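Local coordinates for protein aminotransferase TlmJ (Streptoalloteichus hindustanus, PDB 5UID) that probably transfers amino groups with pyridoxal 5'-phosphate as cofactor, as a member of the DegT/DnrJ/EryC1 aminotransferase family, at residues Arg275-Leu286 against Val372-Leu380; Val324-His334 against Ala348-Pro359. One frame throughout, in Å; residues are numbered along the deposited sequence.

Interaction 1. Residues Arg275-Leu286 against Val372-Leu380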
loop_
_atom_site.group_PDB
_atom_site.type_symbol
_atom_site.label_atom_id
_atom_site.label_comp_id
_atom_site.label_asym_id
_atom_site.label_seq_id
_atom_site.Cartn_x
_atom_site.Cartn_y
_atom_site.Cartn_z
ATOM N N ARG A 275 -34.663 -9.377 7.778
ATOM C CA ARG A 275 -34.989 -10.735 8.201
ATOM C C ARG A 275 -34.444 -11.015 9.596
ATOM O O ARG A 275 -35.107 -11.670 10.409
ATOM C CB ARG A 275 -34.446 -11.747 7.191
ATOM C CG ARG A 275 -34.626 -13.198 7.612
ATOM C CD ARG A 275 -36.098 -13.582 7.704
ATOM N NE ARG A 275 -36.280 -14.898 8.316
ATOM C CZ ARG A 275 -36.726 -15.094 9.553
ATOM N NH1 ARG A 275 -37.053 -14.058 10.313
ATOM N NH2 ARG A 275 -36.855 -16.326 10.028
ATOM N N TYR A 276 -33.236 -10.525 9.889
ATOM C CA TYR A 276 -32.704 -10.615 11.247
ATOM C C TYR A 276 -33.624 -9.913 12.239
ATOM O O TYR A 276 -33.940 -10.457 13.304
ATOM C CB TYR A 276 -31.302 -10.006 11.310
ATOM C CG TYR A 276 -30.178 -10.892 10.822
ATOM C CD1 TYR A 276 -30.365 -12.254 10.622
ATOM C CD2 TYR A 276 -28.917 -10.361 10.574
ATOM C CE1 TYR A 276 -29.327 -13.061 10.180
ATOM C CE2 TYR A 276 -27.877 -11.154 10.132
ATOM C CZ TYR A 276 -28.086 -12.504 9.937
ATOM O OH TYR A 276 -27.043 -13.291 9.498
ATOM N N ASP A 277 -34.057 -8.692 11.905
ATOM C CA ASP A 277 -34.979 -7.967 12.774
ATOM C C ASP A 277 -36.247 -8.773 13.026
ATOM O O ASP A 277 -36.745 -8.823 14.155
ATOM C CB ASP A 277 -35.330 -6.609 12.164
ATOM C CG ASP A 277 -34.150 -5.653 12.130
ATOM O OD1 ASP A 277 -33.183 -5.854 12.897
ATOM O OD2 ASP A 277 -34.198 -4.690 11.335
ATOM N N GLN A 278 -36.777 -9.421 11.986
ATOM C CA GLN A 278 -38.012 -10.181 12.143
ATOM C C GLN A 278 -37.822 -11.369 13.079
ATOM O O GLN A 278 -38.677 -11.635 13.932
ATOM C CB GLN A 278 -38.514 -10.649 10.777
ATOM C CG GLN A 278 -39.832 -11.408 10.827
ATOM C CD GLN A 278 -40.237 -11.960 9.473
ATOM O OE1 GLN A 278 -39.389 -12.293 8.647
ATOM N NE2 GLN A 278 -41.541 -12.052 9.239
ATOM N N GLY A 279 -36.710 -12.090 12.943
ATOM C CA GLY A 279 -36.513 -13.307 13.710
ATOM C C GLY A 279 -35.960 -13.128 15.107
ATOM O O GLY A 279 -36.011 -14.076 15.897
ATOM N N LEU A 280 -35.444 -11.943 15.441
ATOM C CA LEU A 280 -34.773 -11.734 16.716
ATOM C C LEU A 280 -35.347 -10.598 17.553
ATOM O O LEU A 280 -34.816 -10.326 18.636
ATOM C CB LEU A 280 -33.279 -11.470 16.487
ATOM C CG LEU A 280 -32.472 -12.536 15.744
ATOM C CD1 LEU A 280 -31.032 -12.086 15.594
ATOM C CD2 LEU A 280 -32.541 -13.869 16.461
ATOM N N SER A 281 -36.409 -9.930 17.095
ATOM C CA SER A 281 -36.907 -8.755 17.806
ATOM C C SER A 281 -37.523 -9.131 19.149
ATOM O O SER A 281 -37.167 -8.562 20.187
ATOM C CB SER A 281 -37.924 -8.008 16.942
ATOM O OG SER A 281 -37.289 -7.394 15.833
ATOM N N THR A 282 -38.451 -10.084 19.151
ATOM C CA THR A 282 -39.155 -10.475 20.364
ATOM C C THR A 282 -38.377 -11.478 21.210
ATOM O O THR A 282 -38.990 -12.214 21.992
ATOM C CB THR A 282 -40.530 -11.049 20.013
ATOM N N VAL A 283 -37.056 -11.523 21.080
ATOM C CA VAL A 283 -36.229 -12.458 21.835
ATOM C C VAL A 283 -35.738 -11.763 23.098
ATOM O O VAL A 283 -34.975 -10.793 23.027
ATOM C CB VAL A 283 -35.054 -12.969 20.989
ATOM C CG1 VAL A 283 -34.105 -13.795 21.843
ATOM C CG2 VAL A 283 -35.566 -13.789 19.820
ATOM N N ASP A 284 -36.171 -12.261 24.252
ATOM C CA ASP A 284 -35.751 -11.685 25.521
ATOM C C ASP A 284 -34.269 -11.947 25.763
ATOM O O ASP A 284 -33.752 -13.024 25.454
ATOM C CB ASP A 284 -36.580 -12.261 26.666
ATOM C CG ASP A 284 -36.164 -11.712 28.015
ATOM O OD1 ASP A 284 -36.485 -10.540 28.307
ATOM O OD2 ASP A 284 -35.509 -12.450 28.781
ATOM N N GLY A 285 -33.587 -10.953 26.327
ATOM C CA GLY A 285 -32.160 -11.031 26.542
ATOM C C GLY A 285 -31.317 -10.600 25.363
ATOM O O GLY A 285 -30.086 -10.697 25.434
ATOM N N LEU A 286 -31.937 -10.124 24.285
ATOM C CA LEU A 286 -31.226 -9.701 23.089
ATOM C C LEU A 286 -31.799 -8.377 22.610
ATOM O O LEU A 286 -33.009 -8.152 22.688
ATOM C CB LEU A 286 -31.333 -10.748 21.974
ATOM C CG LEU A 286 -30.395 -10.579 20.781
ATOM C CD1 LEU A 286 -28.960 -10.773 21.228
ATOM C CD2 LEU A 286 -30.754 -11.557 19.675
ATOM N N VAL A 372 -28.207 -18.599 11.097
ATOM C CA VAL A 372 -27.770 -17.634 12.102
ATOM C C VAL A 372 -28.901 -17.332 13.079
ATOM O O VAL A 372 -28.712 -17.366 14.300
ATOM C CB VAL A 372 -27.250 -16.351 11.427
ATOM C CG1 VAL A 372 -27.019 -15.260 12.463
ATOM C CG2 VAL A 372 -25.967 -16.639 10.664
ATOM N N ILE A 373 -30.095 -17.037 12.556
ATOM C CA ILE A 373 -31.233 -16.728 13.418
ATOM C C ILE A 373 -31.548 -17.904 14.333
ATOM O O ILE A 373 -31.805 -17.727 15.530
ATOM C CB ILE A 373 -32.455 -16.333 12.569
ATOM C CG1 ILE A 373 -32.167 -15.062 11.771
ATOM C CG2 ILE A 373 -33.682 -16.144 13.454
ATOM C CD1 ILE A 373 -33.279 -14.678 10.818
ATOM N N GLY A 374 -31.526 -19.123 13.787
ATOM C CA GLY A 374 -31.833 -20.291 14.597
ATOM C C GLY A 374 -30.812 -20.535 15.692
ATOM O O GLY A 374 -31.171 -20.826 16.836
ATOM N N GLU A 375 -29.524 -20.417 15.359
ATOM C CA GLU A 375 -28.487 -20.622 16.363
ATOM C C GLU A 375 -28.496 -19.521 17.417
ATOM O O GLU A 375 -28.226 -19.793 18.594
ATOM C CB GLU A 375 -27.116 -20.708 15.695
ATOM C CG GLU A 375 -26.910 -21.959 14.866
ATOM C CD GLU A 375 -26.938 -23.219 15.704
ATOM O OE1 GLU A 375 -26.654 -23.130 16.917
ATOM O OE2 GLU A 375 -27.246 -24.297 15.152
ATOM N N VAL A 376 -28.808 -18.283 17.023
ATOM C CA VAL A 376 -28.879 -17.193 17.992
ATOM C C VAL A 376 -30.026 -17.422 18.968
ATOM O O VAL A 376 -29.859 -17.296 20.187
ATOM C CB VAL A 376 -28.998 -15.833 17.276
ATOM C CG1 VAL A 376 -29.383 -14.742 18.265
ATOM C CG2 VAL A 376 -27.682 -15.475 16.598
ATOM N N ARG A 377 -31.205 -17.774 18.448
ATOM C CA ARG A 377 -32.351 -18.024 19.319
ATOM C C ARG A 377 -32.104 -19.219 20.230
ATOM O O ARG A 377 -32.435 -19.180 21.421
ATOM C CB ARG A 377 -33.614 -18.237 18.482
ATOM C CG ARG A 377 -34.064 -17.005 17.702
ATOM C CD ARG A 377 -35.362 -17.273 16.953
ATOM N NE ARG A 377 -36.454 -17.590 17.869
ATOM C CZ ARG A 377 -37.404 -16.732 18.227
ATOM N NH1 ARG A 377 -38.352 -17.110 19.072
ATOM N NH2 ARG A 377 -37.411 -15.501 17.735
ATOM N N ALA A 378 -31.522 -20.293 19.691
ATOM C CA ALA A 378 -31.239 -21.468 20.509
ATOM C C ALA A 378 -30.139 -21.184 21.523
ATOM O O ALA A 378 -30.215 -21.633 22.674
ATOM C CB ALA A 378 -30.857 -22.650 19.621
ATOM N N GLY A 379 -29.108 -20.443 21.115
ATOM C CA GLY A 379 -28.021 -20.139 22.032
ATOM C C GLY A 379 -28.470 -19.308 23.217
ATOM O O GLY A 379 -28.100 -19.588 24.361
ATOM N N LEU A 380 -29.281 -18.280 22.964
ATOM C CA LEU A 380 -29.757 -17.444 24.059
ATOM C C LEU A 380 -30.728 -18.196 24.959
ATOM O O LEU A 380 -30.770 -17.943 26.168
ATOM C CB LEU A 380 -30.407 -16.177 23.510
ATOM C CG LEU A 380 -30.364 -14.986 24.466
ATOM C CD1 LEU A 380 -28.928 -14.662 24.846
ATOM C CD2 LEU A 380 -31.033 -13.782 23.839
#

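Interaction 2. Residues Val324-His334 against Ala348-Pro359. With SO4 (sulfate ion), chain E.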
loop_
_atom_site.group_PDB
_atom_site.type_symbol
_atom_site.label_atom_id
_atom_site.label_comp_id
_atom_site.label_asym_id
_atom_site.label_seq_id
_atom_site.Cartn_x
_atom_site.Cartn_y
_atom_site.Cartn_z
ATOM N N VAL A 324 -20.978 -20.817 13.004
ATOM C CA VAL A 324 -21.394 -19.433 12.794
ATOM C C VAL A 324 -20.317 -18.541 13.398
ATOM O O VAL A 324 -20.227 -18.404 14.622
ATOM C CB VAL A 324 -22.772 -19.141 13.401
ATOM C CG1 VAL A 324 -23.094 -17.655 13.304
ATOM C CG2 VAL A 324 -23.843 -19.969 12.705
ATOM N N TYR A 325 -19.505 -17.919 12.553
ATOM C CA TYR A 325 -18.463 -17.035 13.047
ATOM C C TYR A 325 -19.066 -15.713 13.507
ATOM O O TYR A 325 -19.980 -15.174 12.874
ATOM C CB TYR A 325 -17.409 -16.791 11.971
ATOM C CG TYR A 325 -16.127 -16.208 12.510
ATOM C CD1 TYR A 325 -15.205 -17.006 13.173
ATOM C CD2 TYR A 325 -15.843 -14.859 12.367
ATOM C CE1 TYR A 325 -14.028 -16.476 13.671
ATOM C CE2 TYR A 325 -14.674 -14.318 12.860
ATOM C CZ TYR A 325 -13.769 -15.127 13.511
ATOM O OH TYR A 325 -12.604 -14.586 14.001
ATOM N N THR A 326 -18.567 -15.210 14.634
ATOM C CA THR A 326 -18.950 -13.907 15.165
ATOM C C THR A 326 -17.688 -13.209 15.649
ATOM O O THR A 326 -16.651 -13.843 15.854
ATOM C CB THR A 326 -19.962 -13.985 16.322
ATOM O OG1 THR A 326 -19.440 -14.805 17.374
ATOM C CG2 THR A 326 -21.303 -14.525 15.852
ATOM N N THR A 327 -17.785 -11.896 15.836
ATOM C CA THR A 327 -16.660 -11.109 16.324
ATOM C C THR A 327 -17.196 -9.803 16.893
ATOM O O THR A 327 -18.403 -9.546 16.884
ATOM C CB THR A 327 -15.634 -10.846 15.217
ATOM O OG1 THR A 327 -14.478 -10.210 15.778
ATOM C CG2 THR A 327 -16.224 -9.943 14.141
ATOM N N PHE A 328 -16.282 -8.975 17.397
ATOM C CA PHE A 328 -16.622 -7.637 17.861
ATOM C C PHE A 328 -15.711 -6.615 17.201
ATOM O O PHE A 328 -14.491 -6.801 17.152
ATOM C CB PHE A 328 -16.515 -7.514 19.384
ATOM C CG PHE A 328 -16.654 -6.100 19.878
ATOM C CD1 PHE A 328 -17.897 -5.494 19.941
ATOM C CD2 PHE A 328 -15.536 -5.372 20.263
ATOM C CE1 PHE A 328 -18.029 -4.190 20.387
ATOM C CE2 PHE A 328 -15.660 -4.069 20.708
ATOM C CZ PHE A 328 -16.908 -3.477 20.771
ATOM N N ARG A 329 -16.314 -5.544 16.693
ATOM C CA ARG A 329 -15.617 -4.352 16.234
ATOM C C ARG A 329 -16.297 -3.147 16.866
ATOM O O ARG A 329 -17.520 -3.144 17.030
ATOM C CB ARG A 329 -15.656 -4.225 14.704
ATOM C CG ARG A 329 -15.035 -5.383 13.943
ATOM C CD ARG A 329 -13.521 -5.368 14.043
ATOM N NE ARG A 329 -12.918 -6.335 13.132
ATOM C CZ ARG A 329 -12.701 -7.608 13.439
ATOM N NH1 ARG A 329 -12.148 -8.422 12.549
ATOM N NH2 ARG A 329 -13.036 -8.068 14.637
ATOM N N TYR A 330 -15.517 -2.138 17.248
ATOM C CA TYR A 330 -14.059 -2.169 17.220
ATOM C C TYR A 330 -13.562 -2.160 18.653
ATOM O O TYR A 330 -14.119 -1.451 19.494
ATOM C CB TYR A 330 -13.496 -0.970 16.444
ATOM C CG TYR A 330 -13.940 -0.914 15.001
ATOM C CD1 TYR A 330 -15.150 -0.329 14.650
ATOM C CD2 TYR A 330 -13.153 -1.452 13.992
ATOM C CE1 TYR A 330 -15.566 -0.282 13.332
ATOM C CE2 TYR A 330 -13.560 -1.409 12.668
ATOM C CZ TYR A 330 -14.767 -0.825 12.344
ATOM O OH TYR A 330 -15.173 -0.782 11.029
ATOM N N ALA A 331 -12.527 -2.946 18.932
ATOM C CA ALA A 331 -12.006 -3.047 20.287
ATOM C C ALA A 331 -11.735 -1.653 20.846
ATOM O O ALA A 331 -11.194 -0.796 20.135
ATOM C CB ALA A 331 -10.727 -3.887 20.307
ATOM N N PRO A 332 -12.119 -1.380 22.091
ATOM C CA PRO A 332 -11.978 -0.019 22.630
ATOM C C PRO A 332 -10.515 0.373 22.759
ATOM O O PRO A 332 -9.761 -0.215 23.537
ATOM C CB PRO A 332 -12.670 -0.105 23.992
ATOM C CG PRO A 332 -12.599 -1.547 24.366
ATOM C CD PRO A 332 -12.682 -2.319 23.077
ATOM N N LEU A 333 -10.115 1.382 21.980
ATOM C CA LEU A 333 -8.716 1.788 21.941
ATOM C C LEU A 333 -8.276 2.499 23.211
ATOM O O LEU A 333 -7.076 2.518 23.508
ATOM C CB LEU A 333 -8.476 2.680 20.724
ATOM C CG LEU A 333 -8.633 1.990 19.367
ATOM C CD1 LEU A 333 -8.437 2.986 18.238
ATOM C CD2 LEU A 333 -7.654 0.830 19.255
ATOM N N HIS A 334 -9.209 3.070 23.976
ATOM C CA HIS A 334 -8.823 3.731 25.214
ATOM C C HIS A 334 -8.354 2.748 26.276
ATOM O O HIS A 334 -7.869 3.182 27.325
ATOM C CB HIS A 334 -9.980 4.577 25.753
ATOM C CG HIS A 334 -10.999 3.799 26.525
ATOM N ND1 HIS A 334 -11.956 3.015 25.918
ATOM C CD2 HIS A 334 -11.224 3.702 27.858
ATOM C CE1 HIS A 334 -12.720 2.460 26.842
ATOM N NE2 HIS A 334 -12.297 2.861 28.027
ATOM N N ALA A 348 -18.235 3.061 25.886
ATOM C CA ALA A 348 -17.416 2.165 25.077
ATOM C C ALA A 348 -17.055 0.898 25.842
ATOM O O ALA A 348 -16.992 -0.190 25.258
ATOM C CB ALA A 348 -16.156 2.891 24.606
ATOM N N GLU A 349 -16.815 1.020 27.150
ATOM C CA GLU A 349 -16.489 -0.150 27.959
ATOM C C GLU A 349 -17.661 -1.121 28.007
ATOM O O GLU A 349 -17.489 -2.332 27.826
ATOM C CB GLU A 349 -16.085 0.287 29.369
ATOM C CG GLU A 349 -14.774 1.062 29.422
ATOM C CD GLU A 349 -14.538 1.744 30.761
ATOM O OE1 GLU A 349 -15.260 1.426 31.728
ATOM O OE2 GLU A 349 -13.632 2.602 30.841
ATOM N N ARG A 350 -18.868 -0.601 28.248
ATOM C CA ARG A 350 -20.056 -1.450 28.255
ATOM C C ARG A 350 -20.297 -2.072 26.884
ATOM O O ARG A 350 -20.643 -3.255 26.782
ATOM C CB ARG A 350 -21.272 -0.638 28.698
ATOM C CG ARG A 350 -22.590 -1.380 28.580
ATOM C CD ARG A 350 -23.763 -0.481 28.927
ATOM N NE ARG A 350 -25.043 -1.151 28.725
ATOM C CZ ARG A 350 -26.226 -0.573 28.906
ATOM N NH1 ARG A 350 -26.296 0.693 29.296
ATOM N NH2 ARG A 350 -27.340 -1.261 28.698
ATOM N N ALA A 351 -20.115 -1.289 25.816
ATOM C CA ALA A 351 -20.335 -1.807 24.471
ATOM C C ALA A 351 -19.363 -2.933 24.145
ATOM O O ALA A 351 -19.730 -3.905 23.474
ATOM C CB ALA A 351 -20.214 -0.677 23.448
ATOM N N ALA A 352 -18.120 -2.828 24.619
ATOM C CA ALA A 352 -17.129 -3.862 24.348
ATOM C C ALA A 352 -17.449 -5.178 25.044
ATOM O O ALA A 352 -16.983 -6.232 24.596
ATOM C CB ALA A 352 -15.738 -3.381 24.766
ATOM N N GLU A 353 -18.228 -5.147 26.124
ATOM C CA GLU A 353 -18.568 -6.361 26.852
ATOM C C GLU A 353 -19.921 -6.942 26.470
ATOM O O GLU A 353 -20.183 -8.109 26.779
ATOM C CB GLU A 353 -18.556 -6.096 28.361
ATOM C CG GLU A 353 -17.175 -5.897 28.951
ATOM C CD GLU A 353 -17.224 -5.592 30.435
ATOM O OE1 GLU A 353 -17.618 -4.464 30.800
ATOM O OE2 GLU A 353 -16.882 -6.486 31.236
ATOM N N GLU A 354 -20.779 -6.170 25.806
ATOM C CA GLU A 354 -22.151 -6.585 25.564
ATOM C C GLU A 354 -22.507 -6.762 24.096
ATOM O O GLU A 354 -23.591 -7.278 23.803
ATOM C CB GLU A 354 -23.127 -5.575 26.186
ATOM C CG GLU A 354 -23.021 -5.467 27.699
ATOM C CD GLU A 354 -24.018 -4.485 28.286
ATOM O OE1 GLU A 354 -24.689 -3.778 27.504
ATOM O OE2 GLU A 354 -24.131 -4.422 29.529
ATOM N N THR A 355 -21.639 -6.366 23.172
ATOM C CA THR A 355 -21.973 -6.350 21.757
ATOM C C THR A 355 -21.343 -7.538 21.044
ATOM O O THR A 355 -20.209 -7.925 21.339
ATOM C CB THR A 355 -21.510 -5.045 21.103
ATOM O OG1 THR A 355 -21.886 -3.938 21.932
ATOM C CG2 THR A 355 -22.148 -4.877 19.734
ATOM N N LEU A 356 -22.094 -8.118 20.111
ATOM C CA LEU A 356 -21.608 -9.186 19.252
ATOM C C LEU A 356 -22.109 -8.921 17.841
ATOM O O LEU A 356 -23.288 -8.607 17.649
ATOM C CB LEU A 356 -22.082 -10.559 19.738
ATOM C CG LEU A 356 -21.429 -11.770 19.067
ATOM C CD1 LEU A 356 -19.956 -11.848 19.437
ATOM C CD2 LEU A 356 -22.150 -13.059 19.435
ATOM N N CYS A 357 -21.216 -9.036 16.863
ATOM C CA CYS A 357 -21.540 -8.777 15.467
ATOM C C CYS A 357 -21.816 -10.091 14.748
ATOM O O CYS A 357 -20.986 -11.006 14.774
ATOM C CB CYS A 357 -20.400 -8.023 14.783
ATOM S SG CYS A 357 -19.996 -6.446 15.569
ATOM N N LEU A 358 -22.980 -10.177 14.104
ATOM C CA LEU A 358 -23.426 -11.364 13.392
ATOM C C LEU A 358 -23.065 -11.273 11.916
ATOM O O LEU A 358 -22.882 -10.177 11.379
ATOM C CB LEU A 358 -24.937 -11.530 13.548
ATOM C CG LEU A 358 -25.504 -11.547 14.968
ATOM C CD1 LEU A 358 -26.998 -11.825 14.924
ATOM C CD2 LEU A 358 -24.785 -12.566 15.840
ATOM N N PRO A 359 -22.949 -12.414 11.235
ATOM C CA PRO A 359 -22.628 -12.396 9.801
ATOM C C PRO A 359 -23.586 -11.515 9.010
ATOM O O PRO A 359 -24.807 -11.632 9.121
ATOM C CB PRO A 359 -22.759 -13.868 9.398
ATOM C CG PRO A 359 -22.460 -14.620 10.645
ATOM C CD PRO A 359 -23.022 -13.789 11.764
HETATM S S SO4 E . -11.399 -11.479 14.395
HETATM O O1 SO4 E . -12.647 -12.155 14.734
HETATM O O2 SO4 E . -11.300 -10.227 15.140
HETATM O O3 SO4 E . -11.375 -11.199 12.961
HETATM O O4 SO4 E . -10.273 -12.342 14.744
#

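Interaction 1. Residues Arg275-Leu286 against Val372-Leu380
Ile373 drives into a hole on helix 249-280, among Arg275, Tyr276, Gly279 and Leu280, as a knob into a hole, and this is the tightly packed part of the contact. Its CG1 lies 3.5 Å from Tyr276 CD1, at the edge of the phenol ring, while CD1 lies over one face of the Arg275 guanidinium, 3.7 Å above the plane and over its centre. That guanidinium is held in turn by a salt bridge from NE to Glu370, one helical turn before the knob. Gly279, with no side chain, lets the backbones come to 6.3 Å between its CA and that of Ile373. The short helical segments run roughly parallel, at 30°, with axes 10.0 Å apart. Deeper in, Val376 CG1 is shared by two leucines, Leu280 CD2 and Leu286 CD2, each 3.7 Å away; CG1 stands anti to the backbone N (chi1 167°), the branch that faces both leucines. Buried Leu380 extends this packing past Leu286 to the type II turn Val283-Leu286, its CD2 3.3 Å from Asp284 O.

The solvent side is looser and belongs to Arg377, with Val283 only partly exposed and the Asp284-Gly285 turn beyond it. Arg377 runs past Leu280 in the opposite direction, bends at chi3, and donates from NH2 to Gly279 O at 2.7 Å, with an N-H...O angle of 152°. The acceptor lies in the guanidinium plane, whereas the donor is tilted from the carbonyl plane. Val283 CG2 covers one face of the same guanidinium.

The contact therefore joins helix 249-280 and the turns after it to helix 366-383 chiefly through aliphatic branches, and its one cross-segment hydrogen bond engages a carbonyl toward the C-terminal end of helix 249-280, where the partial negative charge of the helix end would probably favour a cationic donor.

Interaction 2. Residues Val324-His334 against Ala348-Pro359
Cys357 N donates to Thr327 O at 2.9 Å, almost in line with the carbonyl bond (178° at the oxygen), and the return bond from Thr327 N is weak; together they make a single antiparallel beta bridge, a hydrogen-bonded pair. The bridge sets the loop beside strand 355-358, which pairs elsewhere with strand 303-306. A His-carboxylate hydrogen bond is the second polar link: farther along, His334 NE2 donates at 3.1 Å to Glu349 OE2, which accepts through its anti lone pair. Imidazole and carboxylate planes are only 13° apart, and Ser84 holds the other ring nitrogen, ND1, so both nitrogens help fix the ring's rotation. Glu349 OE2 also accepts from Leu345 N.

A sulfate near the dimer interface, probably from the crystallisation liquor, is held by Thr327 OG1 and Arg329 and, less certainly because that residue has two deposited conformers, by Tyr325 OH. Arg329 NH1 reaches sulfate O3 at 2.9 Å in a nearly straight bond (168°), while its NH2 serves sulfate O2 and also Phe328 O, the latter from above the carbonyl plane. Trp233 and Trp234 of the second subunit pack on this part of the loop.

Packing fills the interval between the polar links. Phe328, its CG anti to the backbone N, extends its ring over the helix-to-strand junction, with CZ 3.6 Å from Ala352 CA and CE1 3.7 Å from Thr355 CB. Leu356 crosses Thr326 at about a right angle. At the helix, Ala352 CB is met by the Pro332 ring, whose CD lies 3.6 Å away.

How the interactions relate
Interaction 2 is nested within the chain loop that interaction 1 closes, and their centres lie 18 Å apart. Strand 355-358 leads on to helix 366-383, and the two contacts share a seam: Tyr276 OH makes a probable hydrogen bond of 2.8 Å to Pro359 O, and Val372 CG2 packs 4.0 Å from both Val324 CG1 and Pro359 CG. Val376 CG2 adds a contact with Leu358 CD1 at 4.1 Å. The active-site connection runs through interaction 2, whose Tyr330 OH hydrogen-bonds O3 of the cofactor-modified lysine at position 187. Interaction 1 is more peripheral, its centre about 26 Å from that of the chain against about 15 Å for interaction 2.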